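Local coordinates for protein bradyzoite surface antigen BSR4 (Toxoplasma gondii, PDB 2JKS) that is a bradyzoite surface antigen of the SAG1-related (SRS) superfamily, built of two SRS domains, that binds zinc ions, at residues 12-18 against 41-47; 64-68 against 133-137; 128-132 against 296-300; 172-178 against 197-202; 212-217 against 230-236. All blocks are in the same frame, centred on the assembly; numbering follows the deposited sequence.

Interaction 1 (12-18 against 41-47); sequences SDAKCDF and TATFECS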
# COMPACT_ATOMS: atom_id res chain seq x y z
N SER A 12 14.10 -6.08 -10.96
CA SER A 12 13.28 -4.90 -11.16
C SER A 12 13.91 -3.89 -12.12
O SER A 12 13.74 -2.69 -11.97
CB SER A 12 12.83 -4.30 -9.80
OG SER A 12 13.92 -4.31 -8.90
N ASP A 13 14.66 -4.39 -13.12
CA ASP A 13 15.24 -3.52 -14.11
C ASP A 13 14.64 -3.90 -15.47
O ASP A 13 14.68 -5.10 -15.82
CB ASP A 13 16.76 -3.63 -14.10
CG ASP A 13 17.36 -3.30 -12.74
OD1 ASP A 13 17.01 -2.22 -12.16
OD2 ASP A 13 18.13 -4.14 -12.23
N ALA A 14 14.07 -2.91 -16.17
CA ALA A 14 13.51 -3.07 -17.52
C ALA A 14 14.17 -2.19 -18.55
O ALA A 14 14.52 -1.03 -18.30
CB ALA A 14 12.00 -2.76 -17.51
N LYS A 15 14.32 -2.74 -19.74
CA LYS A 15 15.04 -2.05 -20.81
C LYS A 15 14.18 -2.17 -22.10
O LYS A 15 13.89 -3.27 -22.48
CB LYS A 15 16.42 -2.75 -21.02
CG LYS A 15 17.50 -2.64 -19.90
CD LYS A 15 17.19 -3.52 -18.62
CE LYS A 15 17.50 -5.01 -18.83
NZ LYS A 15 16.97 -5.80 -17.68
N CYS A 16 13.81 -1.05 -22.74
CA CYS A 16 13.17 -1.08 -24.07
C CYS A 16 14.12 -0.58 -25.16
O CYS A 16 14.72 0.50 -25.02
CB CYS A 16 11.93 -0.18 -24.13
SG CYS A 16 10.58 -0.49 -22.96
N ASP A 17 14.23 -1.35 -26.24
CA ASP A 17 15.18 -1.15 -27.33
C ASP A 17 14.38 -1.03 -28.65
O ASP A 17 13.56 -1.86 -28.94
CB ASP A 17 16.12 -2.37 -27.42
CG ASP A 17 17.24 -2.35 -26.39
OD1 ASP A 17 17.97 -1.33 -26.27
OD2 ASP A 17 17.41 -3.38 -25.70
N PHE A 18 14.62 0.02 -29.43
CA PHE A 18 13.90 0.20 -30.69
C PHE A 18 14.93 0.30 -31.82
O PHE A 18 15.82 1.14 -31.77
CB PHE A 18 13.06 1.49 -30.68
CG PHE A 18 12.09 1.58 -29.53
CD1 PHE A 18 12.43 2.28 -28.36
CD2 PHE A 18 10.82 0.98 -29.62
CE1 PHE A 18 11.54 2.37 -27.33
CE2 PHE A 18 9.93 1.07 -28.56
CZ PHE A 18 10.30 1.76 -27.43
N THR A 41 13.60 -0.58 -5.53
CA THR A 41 14.07 0.26 -6.62
C THR A 41 13.84 -0.35 -7.97
O THR A 41 14.31 -1.45 -8.25
CB THR A 41 15.58 0.61 -6.52
OG1 THR A 41 15.81 1.32 -5.32
CG2 THR A 41 16.00 1.48 -7.71
N ALA A 42 13.11 0.38 -8.82
CA ALA A 42 12.94 -0.01 -10.21
C ALA A 42 13.83 0.84 -11.15
O ALA A 42 14.08 2.00 -10.89
CB ALA A 42 11.49 0.13 -10.61
N THR A 43 14.33 0.25 -12.24
CA THR A 43 14.95 1.07 -13.26
C THR A 43 14.32 0.82 -14.62
O THR A 43 13.92 -0.31 -14.92
CB THR A 43 16.50 0.92 -13.33
OG1 THR A 43 16.83 -0.39 -13.75
CG2 THR A 43 17.15 1.17 -11.96
N PHE A 44 14.26 1.88 -15.44
CA PHE A 44 13.63 1.83 -16.76
C PHE A 44 14.55 2.55 -17.73
O PHE A 44 14.92 3.70 -17.51
CB PHE A 44 12.22 2.47 -16.73
CG PHE A 44 11.43 2.30 -18.03
CD1 PHE A 44 11.43 1.09 -18.72
CD2 PHE A 44 10.67 3.36 -18.53
CE1 PHE A 44 10.69 0.92 -19.88
CE2 PHE A 44 9.92 3.21 -19.70
CZ PHE A 44 9.93 1.97 -20.36
N GLU A 45 14.93 1.86 -18.80
CA GLU A 45 15.79 2.45 -19.81
C GLU A 45 15.17 2.32 -21.20
O GLU A 45 14.52 1.29 -21.51
CB GLU A 45 17.19 1.84 -19.76
CG GLU A 45 18.07 2.29 -20.91
CD GLU A 45 19.49 1.78 -20.79
OE1 GLU A 45 19.72 0.84 -19.97
OE2 GLU A 45 20.38 2.31 -21.52
N CYS A 46 15.30 3.37 -22.01
CA CYS A 46 14.81 3.34 -23.39
C CYS A 46 15.85 3.85 -24.36
O CYS A 46 16.33 4.97 -24.21
CB CYS A 46 13.54 4.15 -23.54
SG CYS A 46 12.26 3.49 -22.46
N SER A 47 16.21 3.01 -25.33
CA SER A 47 17.25 3.38 -26.27
C SER A 47 16.82 3.06 -27.68
O SER A 47 15.99 2.18 -27.92
CB SER A 47 18.58 2.71 -25.90
OG SER A 47 18.53 1.32 -26.06
O HOH W 1 16.65 -1.84 -9.65
O HOH W 2 16.87 -0.60 -16.69
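Cys16 N and Glu45 O form the shortest, at 2.7 Å, of the backbone hydrogen bonds that join strand 13-17 in parallel to strand 41-47. Ser12, Ala14 and Cys16 offer their carbonyls to the N-H groups of Thr43, Glu45 and Ser47, while Ala14 and Phe18 donate to Thr43 O and Ser47 O.

Side-chain hydrogen bonds begin with Ser12 OG, which donates to Thr41 O at 3.0 Å. Thr43 keeps its hydroxyl between its own N and carbonyl carbon (chi1 67°), which turns OG1 toward Asp13 OD1; it donates there, though the modelled separation of 2.4 Å is doubtfully short. One water bridges Asp13 OD1 and Thr41 O, and a second bridges Ala14 O and Thr43 OG1. Lys15, bent at chi2 and chi3, curls back until NZ meets Asp13 O from above the carbonyl plane (3.0 Å).

Sulfur contacts occupy the face of Ala14, Cys16, Phe44 and Cys46, opposite that of Asp13, Lys15, Thr43 and Glu45. Cys16 SG lies at the edge of the Phe44 ring, 3.4 Å from CE1, whereas Cys46 SG sits over a face of that ring. Both sulfurs belong to disulfides, with Cys155 and Cys138 of the second sheet. The chemistry is thus two-sided: a hydrated polar face outside, and a sulfur-aromatic face bonded covalently across the core of the SRS beta sandwich.

Interaction 2 (64-68 against 133-137); sequences NVCDP and AFVVG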
# COMPACT_ATOMS: atom_id res chain seq x y z
N ASN A 64 4.64 12.22 -13.61
CA ASN A 64 3.44 11.42 -13.65
C ASN A 64 3.72 9.94 -14.00
O ASN A 64 4.76 9.62 -14.56
CB ASN A 64 2.44 12.00 -14.68
CG ASN A 64 1.95 13.39 -14.31
OD1 ASN A 64 1.21 13.57 -13.34
ND2 ASN A 64 2.35 14.38 -15.08
N VAL A 65 2.79 9.08 -13.61
CA VAL A 65 2.69 7.70 -14.12
C VAL A 65 1.26 7.49 -14.64
O VAL A 65 0.42 8.37 -14.50
CB VAL A 65 3.08 6.62 -13.03
CG1 VAL A 65 4.52 6.82 -12.54
CG2 VAL A 65 2.12 6.65 -11.86
N CYS A 66 0.98 6.36 -15.29
CA CYS A 66 -0.36 6.04 -15.73
C CYS A 66 -1.06 5.12 -14.75
O CYS A 66 -0.48 4.14 -14.29
CB CYS A 66 -0.35 5.40 -17.12
SG CYS A 66 0.54 6.40 -18.29
N ASP A 67 -2.31 5.44 -14.43
CA ASP A 67 -3.18 4.54 -13.66
C ASP A 67 -4.14 3.84 -14.63
O ASP A 67 -5.10 4.45 -15.11
CB ASP A 67 -4.02 5.34 -12.65
CG ASP A 67 -4.81 4.45 -11.69
OD1 ASP A 67 -4.94 3.22 -11.93
OD2 ASP A 67 -5.29 4.98 -10.69
N PRO A 68 -3.91 2.54 -14.91
CA PRO A 68 -4.86 1.97 -15.88
C PRO A 68 -6.32 1.89 -15.39
O PRO A 68 -7.21 1.58 -16.18
CB PRO A 68 -4.29 0.57 -16.16
CG PRO A 68 -2.89 0.63 -15.69
CD PRO A 68 -2.90 1.55 -14.50
N ALA A 133 -0.83 -0.73 -8.82
CA ALA A 133 -0.14 -0.89 -10.09
C ALA A 133 -0.16 0.41 -10.88
O ALA A 133 -1.15 1.17 -10.86
CB ALA A 133 -0.81 -2.02 -10.90
N PHE A 134 0.90 0.65 -11.63
CA PHE A 134 0.90 1.75 -12.60
C PHE A 134 1.61 1.29 -13.84
O PHE A 134 2.14 0.16 -13.88
CB PHE A 134 1.56 3.03 -11.99
CG PHE A 134 3.06 2.89 -11.71
CD1 PHE A 134 4.00 3.06 -12.75
CD2 PHE A 134 3.52 2.63 -10.42
CE1 PHE A 134 5.34 2.96 -12.53
CE2 PHE A 134 4.93 2.55 -10.16
CZ PHE A 134 5.81 2.72 -11.23
N VAL A 135 1.59 2.16 -14.85
CA VAL A 135 2.14 1.87 -16.19
C VAL A 135 3.00 3.10 -16.60
O VAL A 135 2.64 4.27 -16.37
CB VAL A 135 0.99 1.55 -17.26
CG1 VAL A 135 1.47 1.74 -18.69
CG2 VAL A 135 0.46 0.12 -17.12
N VAL A 136 4.14 2.80 -17.19
CA VAL A 136 5.01 3.77 -17.86
C VAL A 136 5.41 3.05 -19.17
O VAL A 136 5.21 1.84 -19.33
CB VAL A 136 6.27 4.21 -16.99
CG1 VAL A 136 5.87 5.03 -15.71
CG2 VAL A 136 7.15 2.97 -16.58
N GLY A 137 5.98 3.79 -20.10
CA GLY A 137 6.33 3.19 -21.37
C GLY A 137 7.23 4.11 -22.16
O GLY A 137 7.47 5.24 -21.75
O HOH W 3 -3.83 0.84 -11.18
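Phe134 holds CG between its backbone N and carbonyl carbon (chi1 67°), and Val65 sets CG1 beside its own N, opposite the carbonyl carbon; together these rotations bring the valine methyl over one face of the ring. CG1 stands 4.2 Å from the ring centroid, 25° off the normal and displaced toward the rim, a CH-pi contact. The setting is an antiparallel strand pair within the mixed sheet of the first SRS domain, and it illustrates how two strands can meet through a single bridge. Their directions differ by 131°, so strand 65-67 and strand 133-137 diverge from the bridge instead of running on side by side.

That bridge is the hydrogen-bonded pair of Cys66 and Val135. Cys66 N donates to Val135 O, and Val135 N returns a bond of the same length, 2.9 Å, to Cys66 O. Beyond the bridge the work passes to side chains. The second methyl of Val65, CG2, rests on Phe134 CB at 3.7 Å, and its CG1 also reaches Val136 CG1 at 3.9 Å. Leu91 and Leu94 of helix 91-95 pack on Phe134 as well, which makes this a buried apolar cluster, while the sulfur of Cys66 leaves it for a disulfide with Cys77.

At the other end Pro68 CG touches Val135 CG2. Asp67 OD1, which accepts from the backbone N of Lys69, also takes a hydrogen from a water at 2.7 Å, and that water gives its other hydrogen to Ala133 O.

Interaction 3 (128-132 against 296-300); sequences PLTDK and AAPTS. Unlike the reference sequence in segment 296-300: Ala296 (reference Gly).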
# COMPACT_ATOMS: atom_id res chain seq x y z
N PRO A 128 2.21 1.41 0.02
CA PRO A 128 0.77 1.71 0.17
C PRO A 128 0.08 0.76 1.18
O PRO A 128 0.66 -0.25 1.58
CB PRO A 128 0.22 1.53 -1.27
CG PRO A 128 1.13 0.52 -1.88
CD PRO A 128 2.50 0.82 -1.31
N LEU A 129 -1.11 1.12 1.63
CA LEU A 129 -1.95 0.21 2.46
C LEU A 129 -2.68 -0.85 1.67
O LEU A 129 -3.20 -1.82 2.23
CB LEU A 129 -2.98 1.05 3.23
CG LEU A 129 -2.38 2.13 4.11
CD1 LEU A 129 -3.48 2.92 4.83
CD2 LEU A 129 -1.34 1.57 5.07
N THR A 130 -2.74 -0.64 0.35
CA THR A 130 -3.37 -1.57 -0.54
C THR A 130 -2.46 -1.80 -1.75
O THR A 130 -1.62 -0.95 -2.05
CB THR A 130 -4.78 -1.05 -1.02
OG1 THR A 130 -4.60 0.20 -1.68
CG2 THR A 130 -5.72 -0.81 0.19
N ASP A 131 -2.64 -2.93 -2.42
CA ASP A 131 -1.82 -3.28 -3.61
C ASP A 131 -2.08 -2.30 -4.74
O ASP A 131 -3.23 -2.01 -5.02
CB ASP A 131 -2.07 -4.72 -4.05
CG ASP A 131 -1.65 -5.74 -3.00
OD1 ASP A 131 -0.69 -5.49 -2.23
OD2 ASP A 131 -2.26 -6.82 -2.94
N LYS A 132 -1.01 -1.77 -5.35
CA LYS A 132 -1.13 -0.82 -6.43
C LYS A 132 -0.41 -1.28 -7.69
O LYS A 132 0.55 -2.07 -7.64
CB LYS A 132 -0.59 0.57 -6.04
CG LYS A 132 -1.17 1.17 -4.74
CD LYS A 132 -2.62 1.62 -4.93
CE LYS A 132 -3.16 2.15 -3.60
NZ LYS A 132 -4.58 2.57 -3.79
N ALA A 296 -6.96 -4.96 -4.74
CA ALA A 296 -5.96 -4.16 -4.04
C ALA A 296 -6.04 -4.37 -2.51
O ALA A 296 -5.02 -4.39 -1.77
CB ALA A 296 -6.17 -2.71 -4.40
N ALA A 297 -7.28 -4.55 -2.04
CA ALA A 297 -7.55 -4.66 -0.60
C ALA A 297 -8.20 -6.00 -0.22
O ALA A 297 -9.28 -6.02 0.35
CB ALA A 297 -8.43 -3.47 -0.14
N PRO A 298 -7.55 -7.14 -0.56
CA PRO A 298 -8.32 -8.30 -0.26
C PRO A 298 -8.26 -8.71 1.22
O PRO A 298 -9.21 -9.34 1.67
CB PRO A 298 -7.72 -9.37 -1.19
CG PRO A 298 -6.33 -8.97 -1.43
CD PRO A 298 -6.25 -7.47 -1.18
N THR A 299 -7.23 -8.33 1.99
CA THR A 299 -7.13 -8.92 3.34
C THR A 299 -7.49 -7.96 4.48
O THR A 299 -7.44 -6.74 4.33
CB THR A 299 -5.75 -9.53 3.61
OG1 THR A 299 -4.77 -8.48 3.63
CG2 THR A 299 -5.42 -10.63 2.59
N SER A 300 -7.78 -8.53 5.65
CA SER A 300 -8.05 -7.72 6.85
C SER A 300 -6.91 -7.81 7.86
O SER A 300 -6.14 -8.77 7.88
CB SER A 300 -9.34 -8.17 7.55
OG SER A 300 -10.40 -8.08 6.64
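Thr130 and Asp131 meet Ala296 and Ala297 mainly through the threonine's CB and methyl and the aspartate's backbone N. In Thr130 the hydroxyl lies between the backbone N and the carbonyl carbon (chi1 59°), and this leaves the methyl CG2 beside the N, where it meets Ala297 CB at 3.8 Å. Thr130 CB itself comes to 3.4 Å from Ala296 O.

Asp131 has CG beside its backbone N, opposite the carbonyl carbon (chi1 -64°), and its carboxylate looks past the alanines to other partners: OD1 accepts from the backbone N of Ala163 and OD2 from that of Lys180. Both oxygens of this one group are therefore held by main-chain donors, which fixes the rotation of the carboxylate and ties three loops together.

Across the contact itself the one hydrogen bond runs from Asp131 N to Ala296 O, 2.9 Å long. It is straight at the hydrogen (163°), yet the donor is tilted from the carbonyl plane. Ala296 is a glycine in the reference sequence.

Thr130 also touches Asp205, and Lys132 NZ donates to Glu96 OE1. Glu96 and Asp205 come from different SRS domains and bind the same zinc ion, about 5 Å from the Thr130 side chain. Loop-to-loop contact beside a metal shared between two domains marks this as the interdomain junction of a tandem SRS protein.

Interaction 4 (172-178 against 197-202); sequences NVVTCAY and TLTINC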
# COMPACT_ATOMS: atom_id res chain seq x y z
N ASN A 172 3.10 0.58 21.12
CA ASN A 172 1.91 -0.23 20.83
C ASN A 172 0.98 0.44 19.80
O ASN A 172 -0.28 0.45 19.92
CB ASN A 172 1.14 -0.52 22.12
CG ASN A 172 1.54 -1.82 22.78
OD1 ASN A 172 2.38 -2.59 22.28
ND2 ASN A 172 0.89 -2.10 23.90
N VAL A 173 1.62 0.97 18.76
CA VAL A 173 0.93 1.59 17.64
C VAL A 173 0.88 0.62 16.46
O VAL A 173 1.93 0.17 15.96
CB VAL A 173 1.59 2.94 17.24
CG1 VAL A 173 0.90 3.56 16.02
CG2 VAL A 173 1.58 3.92 18.44
N VAL A 174 -0.34 0.23 16.09
CA VAL A 174 -0.53 -0.71 15.00
C VAL A 174 -0.91 0.05 13.73
O VAL A 174 -1.81 0.92 13.74
CB VAL A 174 -1.59 -1.79 15.31
CG1 VAL A 174 -1.76 -2.70 14.10
CG2 VAL A 174 -1.16 -2.53 16.55
N THR A 175 -0.12 -0.23 12.69
CA THR A 175 -0.39 0.21 11.29
C THR A 175 -0.95 -0.94 10.48
O THR A 175 -0.26 -1.92 10.19
CB THR A 175 0.88 0.77 10.60
OG1 THR A 175 1.43 1.81 11.42
CG2 THR A 175 0.57 1.33 9.20
N CYS A 176 -2.24 -0.84 10.16
CA CYS A 176 -2.94 -1.90 9.41
C CYS A 176 -2.83 -1.62 7.91
O CYS A 176 -2.90 -0.47 7.48
CB CYS A 176 -4.43 -1.99 9.81
SG CYS A 176 -4.75 -2.87 11.37
N ALA A 177 -2.65 -2.69 7.16
CA ALA A 177 -2.74 -2.67 5.69
C ALA A 177 -3.56 -3.89 5.23
O ALA A 177 -4.01 -4.70 6.04
CB ALA A 177 -1.34 -2.64 5.08
N TYR A 178 -3.79 -4.00 3.92
CA TYR A 178 -4.92 -4.76 3.39
C TYR A 178 -4.54 -5.43 2.06
O TYR A 178 -5.41 -6.02 1.39
CB TYR A 178 -6.14 -3.82 3.16
CG TYR A 178 -6.43 -2.91 4.34
CD1 TYR A 178 -7.05 -3.43 5.50
CD2 TYR A 178 -6.02 -1.58 4.35
CE1 TYR A 178 -7.22 -2.66 6.62
CE2 TYR A 178 -6.22 -0.79 5.45
CZ TYR A 178 -6.79 -1.35 6.59
OH TYR A 178 -7.00 -0.54 7.64
N THR A 197 -1.43 1.22 26.78
CA THR A 197 -2.15 1.79 25.62
C THR A 197 -2.12 0.91 24.37
O THR A 197 -1.31 0.05 24.24
CB THR A 197 -1.68 3.20 25.27
OG1 THR A 197 -0.38 3.11 24.68
CG2 THR A 197 -1.62 4.07 26.51
N LEU A 198 -3.07 1.15 23.47
CA LEU A 198 -3.13 0.48 22.20
C LEU A 198 -3.66 1.50 21.18
O LEU A 198 -4.75 2.00 21.37
CB LEU A 198 -4.13 -0.67 22.31
CG LEU A 198 -4.34 -1.44 21.01
CD1 LEU A 198 -3.05 -2.07 20.43
CD2 LEU A 198 -5.50 -2.50 21.24
N THR A 199 -2.93 1.74 20.10
CA THR A 199 -3.41 2.59 19.01
C THR A 199 -3.55 1.75 17.77
O THR A 199 -2.60 1.06 17.38
CB THR A 199 -2.44 3.73 18.71
OG1 THR A 199 -2.24 4.49 19.91
CG2 THR A 199 -3.00 4.66 17.58
N ILE A 200 -4.71 1.86 17.14
CA ILE A 200 -4.96 1.22 15.87
C ILE A 200 -5.18 2.26 14.81
O ILE A 200 -6.08 3.09 14.92
CB ILE A 200 -6.21 0.33 15.94
CG1 ILE A 200 -6.18 -0.61 17.18
CG2 ILE A 200 -6.42 -0.46 14.61
CD1 ILE A 200 -5.11 -1.65 17.19
N ASN A 201 -4.29 2.26 13.81
CA ASN A 201 -4.44 3.13 12.65
C ASN A 201 -4.90 2.33 11.44
O ASN A 201 -4.13 1.50 10.89
CB ASN A 201 -3.15 3.87 12.36
CG ASN A 201 -2.73 4.80 13.51
OD1 ASN A 201 -3.57 5.48 14.13
ND2 ASN A 201 -1.45 4.79 13.82
N CYS A 202 -6.17 2.53 11.03
CA CYS A 202 -6.65 1.85 9.83
C CYS A 202 -6.31 2.59 8.51
O CYS A 202 -6.32 1.97 7.45
CB CYS A 202 -8.18 1.59 9.86
SG CYS A 202 -8.74 0.64 11.29
O HOH W 4 0.24 4.21 12.06
O HOH W 5 -2.90 2.11 8.37
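Tyr178 OH donates to Cys202 O over 2.6 Å, in the carbonyl plane and on a lone pair, with the accepting oxygen lying in the plane of the phenol at its edge. CG of the tyrosine stands beside its own backbone N (chi1 -48°), a rotation that swings the hydroxyl across to the 197-202 segment. This bond closes one end of a parallel strand pair, 173-175 with 197-201, in a mixed sheet of the second SRS domain.

At the opposite end Asn172 ND2 reaches Thr197 O at 3.1 Å, almost along the C=O axis and in its own amide plane; the same nitrogen also donates to Glu190 O. Asn172 and Val173 form a G1 beta bulge opposite Ala169, for which the left-handed backbone of Asn172 (phi 59°) is suited. Between these ends run the backbone bonds, shortest at Val174 N to Thr199 O (2.7 Å). Two waters add to them: one joins Cys176 O and Asn201 O, the other Thr175 OG1 and Asn201 ND2.

Packing follows the alternation of the strands. On the inner side Val174 and Ile200 lie side by side, Val174 CB 4.0 Å from Ile200 CD1, next to Val303, while disulfides run from Cys176 to Cys301 and from Cys202 to Cys275. On the outer side Val173 CG2 lies beside Thr199 CB at 4.0 Å, and Val173 CG1 approaches Asn201 ND2 to 3.4 Å.

Interaction 5 (212-217 against 230-236); sequences TYAEEY and TTRFVEI. With ZN (zinc ion), chain I.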
# COMPACT_ATOMS: atom_id res chain seq x y z
N THR A 212 -18.38 -1.20 16.85
CA THR A 212 -18.74 -0.89 18.25
C THR A 212 -17.53 -0.95 19.22
O THR A 212 -17.69 -1.19 20.42
CB THR A 212 -19.85 -1.82 18.68
OG1 THR A 212 -19.51 -3.19 18.34
CG2 THR A 212 -21.13 -1.45 17.91
N TYR A 213 -16.33 -0.68 18.69
CA TYR A 213 -15.09 -0.92 19.45
C TYR A 213 -15.07 -0.12 20.75
O TYR A 213 -14.41 -0.54 21.69
CB TYR A 213 -13.86 -0.63 18.60
CG TYR A 213 -13.79 0.81 18.18
CD1 TYR A 213 -13.20 1.75 18.98
CD2 TYR A 213 -14.39 1.21 16.96
CE1 TYR A 213 -13.19 3.07 18.61
CE2 TYR A 213 -14.40 2.54 16.57
CZ TYR A 213 -13.79 3.45 17.40
OH TYR A 213 -13.75 4.78 17.02
N ALA A 214 -15.77 1.02 20.80
CA ALA A 214 -15.76 1.88 22.01
C ALA A 214 -16.37 1.17 23.22
O ALA A 214 -16.10 1.58 24.35
CB ALA A 214 -16.48 3.23 21.78
N GLU A 215 -17.16 0.12 22.96
CA GLU A 215 -17.74 -0.73 24.04
C GLU A 215 -17.46 -2.21 23.94
O GLU A 215 -17.65 -2.90 24.91
CB GLU A 215 -19.26 -0.55 24.13
CG GLU A 215 -19.68 0.84 24.39
CD GLU A 215 -21.19 1.02 24.37
OE1 GLU A 215 -21.97 0.04 24.23
OE2 GLU A 215 -21.60 2.17 24.51
N GLU A 216 -17.14 -2.70 22.74
CA GLU A 216 -17.06 -4.12 22.42
C GLU A 216 -15.76 -4.57 21.76
O GLU A 216 -15.08 -3.79 21.07
CB GLU A 216 -18.21 -4.53 21.52
CG GLU A 216 -19.53 -4.49 22.28
CD GLU A 216 -20.75 -4.60 21.45
OE1 GLU A 216 -20.69 -4.61 20.20
OE2 GLU A 216 -21.82 -4.64 22.12
N TYR A 217 -15.47 -5.87 21.87
CA TYR A 217 -14.39 -6.46 21.09
C TYR A 217 -14.87 -7.70 20.37
O TYR A 217 -16.02 -8.12 20.57
CB TYR A 217 -13.18 -6.73 22.00
CG TYR A 217 -13.47 -7.71 23.12
CD1 TYR A 217 -13.18 -9.07 22.97
CD2 TYR A 217 -14.03 -7.28 24.31
CE1 TYR A 217 -13.44 -9.99 24.00
CE2 TYR A 217 -14.31 -8.18 25.33
CZ TYR A 217 -14.00 -9.53 25.17
OH TYR A 217 -14.30 -10.41 26.19
N THR A 230 -19.08 -10.17 18.77
CA THR A 230 -18.88 -9.06 19.69
C THR A 230 -19.19 -9.44 21.14
O THR A 230 -20.09 -10.26 21.43
CB THR A 230 -19.66 -7.78 19.29
OG1 THR A 230 -21.05 -8.10 19.18
CG2 THR A 230 -19.15 -7.22 17.93
N THR A 231 -18.40 -8.88 22.04
CA THR A 231 -18.60 -9.07 23.48
C THR A 231 -18.20 -7.80 24.14
O THR A 231 -17.32 -7.08 23.62
CB THR A 231 -17.80 -10.28 24.03
OG1 THR A 231 -18.26 -11.43 23.37
CG2 THR A 231 -18.07 -10.49 25.47
N ARG A 232 -18.85 -7.46 25.24
CA ARG A 232 -18.60 -6.21 25.92
C ARG A 232 -17.23 -6.22 26.68
O ARG A 232 -16.86 -7.23 27.28
CB ARG A 232 -19.80 -5.81 26.81
CG ARG A 232 -21.13 -5.62 25.99
CD ARG A 232 -22.27 -5.27 26.96
NE ARG A 232 -22.11 -3.94 27.56
CZ ARG A 232 -22.47 -3.61 28.81
NH1 ARG A 232 -22.98 -4.52 29.64
NH2 ARG A 232 -22.28 -2.36 29.25
N PHE A 233 -16.47 -5.12 26.53
CA PHE A 233 -15.21 -4.94 27.24
C PHE A 233 -15.34 -5.05 28.76
O PHE A 233 -14.44 -5.59 29.38
CB PHE A 233 -14.56 -3.60 26.92
CG PHE A 233 -13.64 -3.63 25.73
CD1 PHE A 233 -12.43 -4.35 25.76
CD2 PHE A 233 -13.99 -2.95 24.55
CE1 PHE A 233 -11.58 -4.37 24.63
CE2 PHE A 233 -13.16 -2.96 23.42
CZ PHE A 233 -11.94 -3.66 23.45
N VAL A 234 -16.43 -4.55 29.35
CA VAL A 234 -16.66 -4.71 30.82
C VAL A 234 -16.56 -6.15 31.28
O VAL A 234 -16.28 -6.38 32.45
CB VAL A 234 -18.04 -4.21 31.37
CG1 VAL A 234 -18.08 -2.70 31.54
CG2 VAL A 234 -19.26 -4.83 30.60
N GLU A 235 -16.83 -7.11 30.40
CA GLU A 235 -16.81 -8.53 30.80
C GLU A 235 -15.41 -9.04 31.15
O GLU A 235 -15.28 -10.05 31.86
CB GLU A 235 -17.45 -9.45 29.74
CG GLU A 235 -18.97 -9.45 29.72
CD GLU A 235 -19.56 -9.87 31.07
OE1 GLU A 235 -19.27 -11.03 31.51
OE2 GLU A 235 -20.27 -9.03 31.68
N ILE A 236 -14.38 -8.35 30.65
CA ILE A 236 -12.98 -8.70 30.90
C ILE A 236 -12.25 -7.63 31.72
O ILE A 236 -11.28 -7.93 32.42
CB ILE A 236 -12.21 -9.10 29.62
CG1 ILE A 236 -12.07 -7.93 28.61
CG2 ILE A 236 -12.86 -10.34 29.00
CD1 ILE A 236 -11.24 -8.26 27.42
ZN ZN I . -23.34 -4.56 20.86
O HOH W 6 -18.17 -2.77 27.64
O HOH W 7 -22.22 -2.70 24.50
O HOH W 8 -22.66 -7.68 21.15
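Phe233 and Tyr217 bring two rings together with their planes at 47° and their centroids 5.1 Å apart. Over one face of the Phe233 ring lie CB and CD2 of Tyr217, with CB making a CH-pi contact 4.0 Å from the centroid. At the ring's edge, near its plane, Tyr213 O approaches CE2 to 3.2 Å. The Tyr217 ring in turn has Thr231 CB over one face and Phe233 CA at its edge. Tyr217 CG sits between the backbone N and the carbonyl carbon (chi1 62°), which lays the ring alongside Thr231 and carries OH to within 3.2 Å of Ile236 CG2. Phe271 of strand 269-277 adds an edge-to-face partner for Phe233.

The framework is a beta hairpin, strand 216-218 antiparallel to strand 230-232, closed by a disulfide known for this protein, Cys218-Cys228. Tyr217 and Thr231 form its hydrogen-bonded pair, N to O in both directions. Where the second arm passes into a 3-10 turn, Phe233 N still donates to Glu215 O, and a water links that oxygen to Val234 N.

The extended Glu216 chain delivers OE2 to a zinc ion at 2.0 Å. OE1 stands farther from the same zinc, at 2.7 Å, and accepts from Thr212 OG1 at 2.6 Å, on its anti side and 32° out of the carboxylate plane. Thr212 O receives the N-H groups of Glu215 and Glu216 from opposite faces. Glu215 OE2 forms a salt bridge with Lys242, while a water gives hydrogens to Glu215 OE1 and Glu216 OE2 and weakly accepts from Arg232 NE.

Overall arrangement
The five contacts follow the long axis of a molecule built from two SRS domains. Interactions 1 and 2 belong to the first, on facing sheets with centres about 14 Å apart, and they touch where Phe44 packs on Val136 and Gly137. Interactions 4 and 5 belong to the second, their centres about 18 Å apart. Interaction 3 lies at the junction between them: its 128-132 segment adjoins the 133-137 strand of interaction 2, and Leu129 O and Thr299 N probably bond to the backbone of Tyr178 in interaction 4. The zinc shared by Glu96 and Asp205 lies here, whereas the zinc on Glu216 belongs to interaction 5, whose centre is about 53 Å from that of interaction 1.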